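Local structure of cysteine desulfurase (Thermococcus onnurineus, 5B87) at residues Asn66-Val71 with Gly287-Gly292; Gly124-Thr129 with Lys173-Val178; Ile368-Gly373 with Val390-His395. The protein probably uses pyridoxal 5'-phosphate to draw sulfur from L-cysteine and hand it to a sulfur carrier, with L-alanine as the other product. One frame throughout, in Å; residues are numbered along the deposited sequence.

Interaction 1 of 3, residues Asn66-Val71 with Gly287-Gly292; sequences NVHRGV and GTPNIG. With PLP (pyridoxal-5'-phosphate), chain C.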
loop_
_atom_site.group_PDB
_atom_site.type_symbol
_atom_site.label_atom_id
_atom_site.label_comp_id
_atom_site.label_asym_id
_atom_site.label_seq_id
_atom_site.Cartn_x
_atom_site.Cartn_y
_atom_site.Cartn_z
ATOM N N ASN B 66 1.165 12.067 10.995
ATOM C CA ASN B 66 2.167 11.379 10.177
ATOM C C ASN B 66 3.371 11.039 11.099
ATOM O O ASN B 66 3.474 11.546 12.204
ATOM C CB ASN B 66 2.610 12.266 9.017
ATOM C CG ASN B 66 3.049 11.492 7.821
ATOM O OD1 ASN B 66 3.616 10.408 7.963
ATOM N ND2 ASN B 66 2.782 12.025 6.618
ATOM N N VAL B 67 4.275 10.251 10.585
ATOM C CA VAL B 67 5.457 9.874 11.300
ATOM C C VAL B 67 6.687 10.747 11.047
ATOM O O VAL B 67 6.638 11.944 11.116
ATOM C CB VAL B 67 5.747 8.381 11.136
ATOM C CG1 VAL B 67 4.653 7.564 11.781
ATOM C CG2 VAL B 67 5.878 8.012 9.685
ATOM N N HIS B 68 7.812 10.126 10.783
ATOM C CA HIS B 68 9.077 10.833 10.617
ATOM C C HIS B 68 9.379 11.764 11.812
ATOM O O HIS B 68 9.826 12.863 11.617
ATOM C CB HIS B 68 9.263 11.612 9.290
ATOM C CG HIS B 68 8.284 11.299 8.188
ATOM N ND1 HIS B 68 8.032 10.025 7.727
ATOM C CD2 HIS B 68 7.568 12.127 7.387
ATOM C CE1 HIS B 68 7.167 10.077 6.730
ATOM N NE2 HIS B 68 6.873 11.343 6.497
ATOM N N ARG B 69 9.126 11.308 13.033
ATOM C CA ARG B 69 9.410 12.034 14.277
ATOM C C ARG B 69 9.201 13.558 14.403
ATOM O O ARG B 69 10.008 14.251 14.997
ATOM C CB ARG B 69 10.828 11.697 14.772
ATOM C CG ARG B 69 10.956 10.450 15.637
ATOM C CD ARG B 69 9.999 10.457 16.814
ATOM N NE ARG B 69 10.450 9.623 17.917
ATOM C CZ ARG B 69 11.657 9.708 18.452
ATOM N NH1 ARG B 69 12.516 10.585 17.973
ATOM N NH2 ARG B 69 12.010 8.933 19.460
ATOM N N GLY B 70 8.109 14.074 13.873
ATOM C CA GLY B 70 7.797 15.477 14.004
ATOM C C GLY B 70 7.718 15.742 15.485
ATOM O O GLY B 70 7.358 14.882 16.253
ATOM N N VAL B 71 8.052 16.936 15.888
ATOM C CA VAL B 71 8.131 17.300 17.301
ATOM C C VAL B 71 6.826 17.255 18.058
ATOM O O VAL B 71 6.798 17.033 19.273
ATOM C CB VAL B 71 8.732 18.701 17.401
ATOM C CG1 VAL B 71 8.621 19.249 18.827
ATOM C CG2 VAL B 71 10.167 18.580 16.930
ATOM N N GLY B 287 7.605 7.596 0.840
ATOM C CA GLY B 287 6.442 8.369 1.172
ATOM C C GLY B 287 5.730 7.921 2.445
ATOM O O GLY B 287 6.165 7.021 3.092
ATOM N N THR B 288 4.657 8.596 2.820
ATOM C CA THR B 288 3.879 8.255 4.006
ATOM C C THR B 288 3.487 6.787 4.003
ATOM O O THR B 288 2.819 6.301 3.084
ATOM C CB THR B 288 2.606 9.152 4.109
ATOM O OG1 THR B 288 3.037 10.518 4.093
ATOM C CG2 THR B 288 1.810 8.869 5.372
ATOM N N PRO B 289 3.874 6.047 5.001
ATOM C CA PRO B 289 3.521 4.633 5.009
ATOM C C PRO B 289 2.107 4.414 5.480
ATOM O O PRO B 289 1.503 5.327 5.968
ATOM C CB PRO B 289 4.537 4.031 5.952
ATOM C CG PRO B 289 5.000 5.142 6.785
ATOM C CD PRO B 289 4.826 6.407 6.047
ATOM N N ASN B 290 1.582 3.220 5.295
ATOM C CA ASN B 290 0.258 2.892 5.748
ATOM C C ASN B 290 0.366 2.697 7.238
ATOM O O ASN B 290 0.460 1.623 7.726
ATOM C CB ASN B 290 -0.283 1.660 5.063
ATOM C CG ASN B 290 -1.703 1.363 5.442
ATOM O OD1 ASN B 290 -2.312 2.065 6.173
ATOM N ND2 ASN B 290 -2.217 0.322 4.922
ATOM N N ILE B 291 0.358 3.800 7.943
ATOM C CA ILE B 291 0.486 3.830 9.364
ATOM C C ILE B 291 -0.578 3.023 10.038
ATOM O O ILE B 291 -0.282 2.218 10.844
ATOM C CB ILE B 291 0.538 5.270 9.901
ATOM C CG1 ILE B 291 1.716 6.012 9.324
ATOM C CG2 ILE B 291 0.642 5.302 11.404
ATOM C CD1 ILE B 291 1.537 7.490 9.277
ATOM N N GLY B 292 -1.809 3.258 9.676
ATOM C CA GLY B 292 -2.911 2.551 10.232
ATOM C C GLY B 292 -2.814 1.077 10.012
ATOM O O GLY B 292 -3.080 0.334 10.884
HETATM N N1 PLP C . 4.003 15.706 -3.056
HETATM C C2 PLP C . 3.604 16.600 -2.157
HETATM C C2A PLP C . 3.461 18.004 -2.747
HETATM C C3 PLP C . 3.329 16.296 -0.777
HETATM O O3 PLP C . 2.919 17.223 0.242
HETATM C C4 PLP C . 3.476 15.007 -0.393
HETATM C C4A PLP C . 3.226 14.707 1.160
HETATM C C5 PLP C . 3.947 14.073 -1.312
HETATM C C6 PLP C . 4.141 14.443 -2.630
HETATM C C5A PLP C . 4.103 12.634 -0.935
HETATM O O4P PLP C . 2.769 12.129 -0.605
HETATM P P PLP C . 2.779 10.792 0.368
HETATM O O1P PLP C . 1.409 10.482 0.780
HETATM O O2P PLP C . 3.466 9.797 -0.441
HETATM O O3P PLP C . 3.730 10.836 1.549
#

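Interaction 2 of 3, residues Gly124-Thr129 with Lys173-Val178; sequences GDKIVT and KGAKLV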
loop_
_atom_site.group_PDB
_atom_site.type_symbol
_atom_site.label_atom_id
_atom_site.label_comp_id
_atom_site.label_asym_id
_atom_site.label_seq_id
_atom_site.Cartn_x
_atom_site.Cartn_y
_atom_site.Cartn_z
ATOM N N GLY B 124 22.006 -15.567 -19.339
ATOM C CA GLY B 124 22.441 -16.917 -19.072
ATOM C C GLY B 124 22.347 -17.340 -17.631
ATOM O O GLY B 124 22.702 -18.439 -17.287
ATOM N N ASP B 125 21.865 -16.460 -16.782
ATOM C CA ASP B 125 21.731 -16.786 -15.383
ATOM C C ASP B 125 20.470 -17.583 -15.169
ATOM O O ASP B 125 19.637 -17.659 -16.039
ATOM C CB ASP B 125 21.840 -15.546 -14.512
ATOM C CG ASP B 125 23.271 -15.177 -14.230
ATOM O OD1 ASP B 125 24.136 -16.024 -14.416
ATOM O OD2 ASP B 125 23.544 -14.056 -13.809
ATOM N N LYS B 126 20.357 -18.206 -14.021
ATOM C CA LYS B 126 19.228 -19.060 -13.771
ATOM C C LYS B 126 18.453 -18.851 -12.500
ATOM O O LYS B 126 18.995 -18.802 -11.435
ATOM C CB LYS B 126 19.704 -20.483 -13.822
ATOM C CG LYS B 126 18.647 -21.500 -13.547
ATOM C CD LYS B 126 19.174 -22.511 -12.576
ATOM C CE LYS B 126 19.528 -23.789 -13.258
ATOM N NZ LYS B 126 20.510 -24.528 -12.461
ATOM N N ILE B 127 17.154 -18.734 -12.659
ATOM C CA ILE B 127 16.246 -18.574 -11.573
ATOM C C ILE B 127 15.547 -19.879 -11.509
ATOM O O ILE B 127 15.127 -20.392 -12.537
ATOM C CB ILE B 127 15.244 -17.441 -11.839
ATOM C CG1 ILE B 127 15.973 -16.115 -11.852
ATOM C CG2 ILE B 127 14.211 -17.337 -10.726
ATOM C CD1 ILE B 127 15.095 -14.986 -12.325
ATOM N N VAL B 128 15.450 -20.433 -10.308
ATOM C CA VAL B 128 14.571 -21.568 -10.117
ATOM C C VAL B 128 13.445 -21.333 -9.085
ATOM O O VAL B 128 13.650 -20.757 -8.005
ATOM C CB VAL B 128 15.322 -22.881 -9.883
ATOM C CG1 VAL B 128 16.830 -22.714 -9.959
ATOM C CG2 VAL B 128 14.891 -23.588 -8.613
ATOM N N THR B 129 12.266 -21.819 -9.461
ATOM C CA THR B 129 11.085 -21.758 -8.657
ATOM C C THR B 129 10.358 -23.139 -8.652
ATOM O O THR B 129 10.869 -24.135 -9.179
ATOM C CB THR B 129 10.200 -20.591 -9.111
ATOM O OG1 THR B 129 9.248 -20.341 -8.076
ATOM C CG2 THR B 129 9.454 -20.875 -10.430
ATOM N N LYS B 173 21.809 -26.184 -7.978
ATOM C CA LYS B 173 23.245 -26.151 -8.166
ATOM C C LYS B 173 23.828 -24.886 -8.768
ATOM O O LYS B 173 24.629 -24.210 -8.132
ATOM C CB LYS B 173 23.718 -27.362 -8.932
ATOM C CG LYS B 173 25.221 -27.444 -9.042
ATOM C CD LYS B 173 25.758 -28.660 -8.336
ATOM C CE LYS B 173 26.955 -28.293 -7.511
ATOM N NZ LYS B 173 27.245 -29.326 -6.504
ATOM N N GLY B 174 23.442 -24.561 -9.979
ATOM C CA GLY B 174 23.969 -23.371 -10.598
ATOM C C GLY B 174 22.986 -22.227 -10.638
ATOM O O GLY B 174 22.939 -21.489 -11.595
ATOM N N ALA B 175 22.197 -22.076 -9.592
ATOM C CA ALA B 175 21.213 -21.020 -9.574
ATOM C C ALA B 175 21.660 -19.753 -8.898
ATOM O O ALA B 175 22.322 -19.751 -7.885
ATOM C CB ALA B 175 19.892 -21.499 -9.002
ATOM N N LYS B 176 21.261 -18.668 -9.512
ATOM C CA LYS B 176 21.537 -17.360 -9.027
ATOM C C LYS B 176 20.529 -17.001 -7.942
ATOM O O LYS B 176 20.858 -16.409 -6.952
ATOM C CB LYS B 176 21.434 -16.395 -10.197
ATOM C CG LYS B 176 21.913 -14.997 -9.935
ATOM C CD LYS B 176 23.359 -14.975 -9.555
ATOM C CE LYS B 176 24.114 -13.906 -10.302
ATOM N NZ LYS B 176 24.791 -13.027 -9.327
ATOM N N LEU B 177 19.298 -17.383 -8.159
ATOM C CA LEU B 177 18.178 -17.091 -7.246
ATOM C C LEU B 177 17.168 -18.233 -7.229
ATOM O O LEU B 177 16.872 -18.826 -8.259
ATOM C CB LEU B 177 17.496 -15.792 -7.678
ATOM C CG LEU B 177 16.441 -15.234 -6.720
ATOM C CD1 LEU B 177 16.471 -13.714 -6.728
ATOM C CD2 LEU B 177 15.050 -15.686 -7.087
ATOM N N VAL B 178 16.675 -18.551 -6.047
ATOM C CA VAL B 178 15.592 -19.518 -5.868
ATOM C C VAL B 178 14.405 -18.848 -5.153
ATOM O O VAL B 178 14.590 -18.203 -4.152
ATOM C CB VAL B 178 16.085 -20.705 -5.058
ATOM C CG1 VAL B 178 15.006 -21.762 -4.942
ATOM C CG2 VAL B 178 17.313 -21.285 -5.720
HETATM O O HOH W 1 22.699 -18.732 -12.562
#

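Interaction 3 of 3, residues Ile368-Gly373 with Val390-His395; sequences IMVRSG and VRASFH. With ALA (alanine), chain F.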
loop_
_atom_site.group_PDB
_atom_site.type_symbol
_atom_site.label_atom_id
_atom_site.label_comp_id
_atom_site.label_asym_id
_atom_site.label_seq_id
_atom_site.Cartn_x
_atom_site.Cartn_y
_atom_site.Cartn_z
ATOM N N ILE B 368 -22.318 -20.823 3.517
ATOM C CA ILE B 368 -20.962 -21.333 3.633
ATOM C C ILE B 368 -20.167 -20.642 2.502
ATOM O O ILE B 368 -20.487 -20.847 1.333
ATOM C CB ILE B 368 -20.920 -22.854 3.479
ATOM C CG1 ILE B 368 -21.493 -23.545 4.712
ATOM C CG2 ILE B 368 -19.505 -23.367 3.216
ATOM C CD1 ILE B 368 -22.046 -24.925 4.456
ATOM N N MET B 369 -19.146 -19.850 2.889
ATOM C CA MET B 369 -18.302 -19.110 1.980
ATOM C C MET B 369 -17.082 -19.904 1.578
ATOM O O MET B 369 -16.208 -20.250 2.393
ATOM C CB MET B 369 -17.815 -17.765 2.601
ATOM C CG MET B 369 -18.858 -16.890 3.300
ATOM S SD MET B 369 -20.217 -16.249 2.339
ATOM C CE MET B 369 -21.470 -17.501 2.511
ATOM N N VAL B 370 -16.973 -20.139 0.287
ATOM C CA VAL B 370 -15.936 -20.977 -0.220
ATOM C C VAL B 370 -15.449 -20.309 -1.506
ATOM O O VAL B 370 -16.132 -19.499 -2.049
ATOM C CB VAL B 370 -16.586 -22.367 -0.354
ATOM C CG1 VAL B 370 -16.755 -22.802 -1.796
ATOM C CG2 VAL B 370 -15.872 -23.390 0.469
ATOM N N ARG B 371 -14.243 -20.575 -1.962
ATOM C CA ARG B 371 -13.806 -20.024 -3.248
ATOM C C ARG B 371 -13.779 -21.079 -4.355
ATOM O O ARG B 371 -13.526 -22.257 -4.108
ATOM C CB ARG B 371 -12.444 -19.343 -3.156
ATOM C CG ARG B 371 -12.296 -18.198 -4.159
ATOM C CD ARG B 371 -11.500 -17.014 -3.633
ATOM N NE ARG B 371 -11.945 -15.768 -4.281
ATOM C CZ ARG B 371 -12.559 -14.727 -3.700
ATOM N NH1 ARG B 371 -12.805 -14.680 -2.399
ATOM N NH2 ARG B 371 -12.916 -13.688 -4.451
ATOM N N SER B 372 -14.000 -20.629 -5.580
ATOM C CA SER B 372 -13.943 -21.505 -6.737
ATOM C C SER B 372 -13.167 -20.878 -7.871
ATOM O O SER B 372 -13.168 -19.658 -8.044
ATOM C CB SER B 372 -15.343 -21.838 -7.181
ATOM O OG SER B 372 -16.012 -20.661 -7.567
ATOM N N GLY B 373 -12.411 -21.707 -8.577
ATOM C CA GLY B 373 -11.751 -21.286 -9.782
ATOM C C GLY B 373 -10.305 -21.658 -9.836
ATOM O O GLY B 373 -9.881 -22.665 -9.252
ATOM N N VAL B 390 -12.872 -26.219 -6.066
ATOM C CA VAL B 390 -13.575 -25.432 -5.105
ATOM C C VAL B 390 -12.661 -25.563 -3.883
ATOM O O VAL B 390 -12.057 -26.584 -3.652
ATOM C CB VAL B 390 -15.061 -25.791 -4.922
ATOM C CG1 VAL B 390 -15.476 -27.046 -5.641
ATOM C CG2 VAL B 390 -15.499 -25.758 -3.482
ATOM N N ARG B 391 -12.538 -24.494 -3.135
ATOM C CA ARG B 391 -11.629 -24.465 -2.031
ATOM C C ARG B 391 -12.166 -23.960 -0.725
ATOM O O ARG B 391 -12.682 -22.894 -0.628
ATOM C CB ARG B 391 -10.443 -23.629 -2.473
ATOM C CG ARG B 391 -9.254 -23.587 -1.573
ATOM C CD ARG B 391 -8.329 -22.483 -2.008
ATOM N NE ARG B 391 -8.872 -21.182 -1.712
ATOM C CZ ARG B 391 -8.305 -20.041 -2.041
ATOM N NH1 ARG B 391 -7.176 -20.034 -2.685
ATOM N NH2 ARG B 391 -8.871 -18.917 -1.725
ATOM N N ALA B 392 -11.977 -24.765 0.295
ATOM C CA ALA B 392 -12.362 -24.425 1.626
ATOM C C ALA B 392 -11.074 -24.226 2.349
ATOM O O ALA B 392 -10.212 -25.029 2.258
ATOM C CB ALA B 392 -13.148 -25.531 2.266
ATOM N N SER B 393 -10.962 -23.132 3.070
ATOM C CA SER B 393 -9.777 -22.824 3.818
ATOM C C SER B 393 -10.166 -22.370 5.193
ATOM O O SER B 393 -11.163 -21.752 5.373
ATOM C CB SER B 393 -8.884 -21.826 3.106
ATOM O OG SER B 393 -9.571 -20.736 2.653
ATOM N N PHE B 394 -9.352 -22.719 6.151
ATOM C CA PHE B 394 -9.631 -22.435 7.514
ATOM C C PHE B 394 -8.678 -21.556 8.267
ATOM O O PHE B 394 -7.606 -21.250 7.857
ATOM C CB PHE B 394 -9.619 -23.740 8.306
ATOM C CG PHE B 394 -10.372 -24.854 7.681
ATOM C CD1 PHE B 394 -11.735 -24.854 7.645
ATOM C CD2 PHE B 394 -9.709 -25.919 7.164
ATOM C CE1 PHE B 394 -12.418 -25.885 7.069
ATOM C CE2 PHE B 394 -10.386 -26.964 6.595
ATOM C CZ PHE B 394 -11.740 -26.943 6.545
ATOM N N HIS B 395 -9.138 -21.210 9.437
ATOM C CA HIS B 395 -8.391 -20.500 10.403
ATOM C C HIS B 395 -8.822 -20.960 11.776
ATOM O O HIS B 395 -9.752 -21.706 11.904
ATOM C CB HIS B 395 -8.418 -19.005 10.239
ATOM C CG HIS B 395 -7.154 -18.365 10.700
ATOM N ND1 HIS B 395 -6.671 -17.200 10.177
ATOM C CD2 HIS B 395 -6.263 -18.751 11.629
ATOM C CE1 HIS B 395 -5.542 -16.891 10.767
ATOM N NE2 HIS B 395 -5.277 -17.816 11.655
HETATM N N ALA F . -3.716 -15.637 -2.698
HETATM C CA ALA F . -5.187 -15.453 -2.460
HETATM C C ALA F . -6.120 -16.581 -2.958
HETATM O O ALA F . -7.304 -16.557 -2.763
HETATM C CB ALA F . -5.760 -14.086 -2.923
HETATM O OXT ALA F . -5.700 -17.430 -3.485
#

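Interaction 1 of 3, residues Asn66-Val71 with Gly287-Gly292
Thr288 OG1 is held from two directions: it accepts a hydrogen bond from Asn66 ND2 at 3.0 Å and donates one to the phosphate atom O3P of pyridoxal 5'-phosphate at 2.7 Å. The first bond is nearly straight, 164° at the hydrogen, and the hydroxyl lies only 10° out of the Asn66 amide plane, so the amide N-H points directly at it. With OG1 turned beside its own backbone nitrogen (chi1 -56°), Thr288 offers two donors to one phosphate oxygen, since Thr288 N also reaches O3P, at 2.7 Å. Asn66 is thus a second-shell residue that orients the first-shell hydroxyl. Its amide is fixed at both ends: OD1 takes the N-H of Val67 on a lone pair, Val67 N lying 2.7 Å from Asn66 OD1, while ND2 is also bonded to Ala44 O of the second subunit. This is one subunit's share of a composite site at the dimer interface, as in fold-type I pyridoxal-phosphate enzymes, because the same cofactor is bonded to Ser107, Gln213, Ser233 and His235 of the second subunit. Beyond the polar core the contact turns apolar. Val67 sends one methyl to each of two partners: CG1 meets Ile291 CD1 tip to tip at 4.0 Å, and CG2 approaches the CD corner of the Pro289 ring at 4.1 Å. Ile291 CD1 also lies 3.8 Å from Asn66 OD1, the two side chains crossing at about a right angle. Tyr82 of helix 73-93 touches both Val67 and Pro289. Past the proline, Asn290 forms the centre of an inverse gamma turn and caps the N-terminus of helix 291-307, its OD1 accepting from Gly293 N.

Interaction 2 of 3, residues Gly124-Thr129 with Lys173-Val178
Lys126 O accepts from Lys176 N at 3.0 Å and Val128 N donates to Leu177 O, also at 3.0 Å and with 163° at the hydrogen; these are the two direct hydrogen bonds between the parallel segments. Before the strands come together, a water replaces the direct bond: it accepts from Lys126 N at 2.8 Å and donates to Gly174 O at 2.9 Å. Ile127 uses its backbone on the other side, with Lys151 and Glu153, so 126-129 has a neighbour along both edges. The pair lies near one edge of the mixed seven-stranded sheet of the class-V aminotransferase fold, with 126-129 one strand in from 151-154: the chain leaves strand 151-154, runs through helix 165-172 and enters strand 177-181, a beta-alpha-beta crossover that skips over strand 126-129. On one face Ile127 and Leu177 run alongside each other in the same direction, with Phe121 against both. On the other, Val128 CG2 packs alongside Val178, and Val128 CG1 presses on Ala175 CB at 3.4 Å, tighter than normal carbon contact; Val128 is nearly eclipsed (chi1 -2°), so strain or the fit of the model may contribute. Lys126 lays its CD on Ala175 CB at 3.8 Å, then bonds through NZ to Lys171 O. Asp125 OD2 accepts from Lys122 N and touches only the carbon CE of Lys176 across the contact, NZ of that lysine being 4.8 Å from OD2, too far for a salt bridge; Lys176 NZ makes a weak bond to Ile120 O.

Interaction 3 of 3, residues Ile368-Gly373 with Val390-His395
Arg371 and Arg391 face each other as a hydrogen-bonded antiparallel pair, and their backbones form the tight part of the contact. Arg391 N reaches Arg371 O at a short 2.6 Å, and Arg371 N returns to Arg391 O at 3.1 Å. Valines close the packing beside this pair: Val370 CG1 meets Val390 CG2 at 3.6 Å, the side chains crossing obliquely, and Val370 CG2 rests 3.9 Å from Ala392 CB. Helix 356-365 packs on Val370 and Ser372. Between the arginine side chains the fit is looser, and what they border is a ligand pocket rather than bulk solvent. They run the same way, their nearest approach being Arg371 CD to Arg391 NH2 at 3.8 Å; the guanidinium planes stand 55° apart, and Arg371 NE is 5.1 Å from Arg391 NH2. Asp41 is salt-bridged to both, through NH1 of Arg371 and NH2 of Arg391, and so ties the two guanidinium groups to one carboxylate. Arg371 NH2 also bonds Ser75 OG of the second subunit. Arg391 is extended from its backbone as far as CD, then bends at chi3 (72°), which presents the guanidinium edge to a bound alanine. The carboxylate carbon lies in the guanidinium plane, and the grip is two-pronged: Arg391 NH2 donates to O of the alanine at 3.0 Å and NH1 to its OXT at 3.1 Å, the latter almost straight (175°). NH1 also bonds Asn185 O, whereas Arg391 NE is buried without a partner. A leucine in place of Arg391 would probably leave the ligand carboxylate without its charged mate and Asp41 with one salt bridge fewer. Alanine is the amino acid product expected of a cysteine desulfurase, and this bidentate pairing is characteristic of the carboxylate-binding arginine in fold-type I pyridoxal-phosphate active sites.

Overall arrangement
Interactions 1 and 3 are buried contacts with polar ends turned to ligands, whereas interaction 2 is partly buried sheet packing that touches no second subunit. Strand pairing differs too: parallel in 124-129 with 173-178, within the seven-stranded sheet, antiparallel in 368-373 with 390-395, within the four-stranded one, and absent from interaction 1, where loops meet at a helix start. Within one chain interactions 1 and 3 do not touch, their nearest atoms being about 17 Å apart, but the dimer brings them together: Val67 O of one subunit bonds Arg371 NH2 of the other. Interaction 1 meets the cofactor phosphate, interaction 3 the amino acid carboxylate.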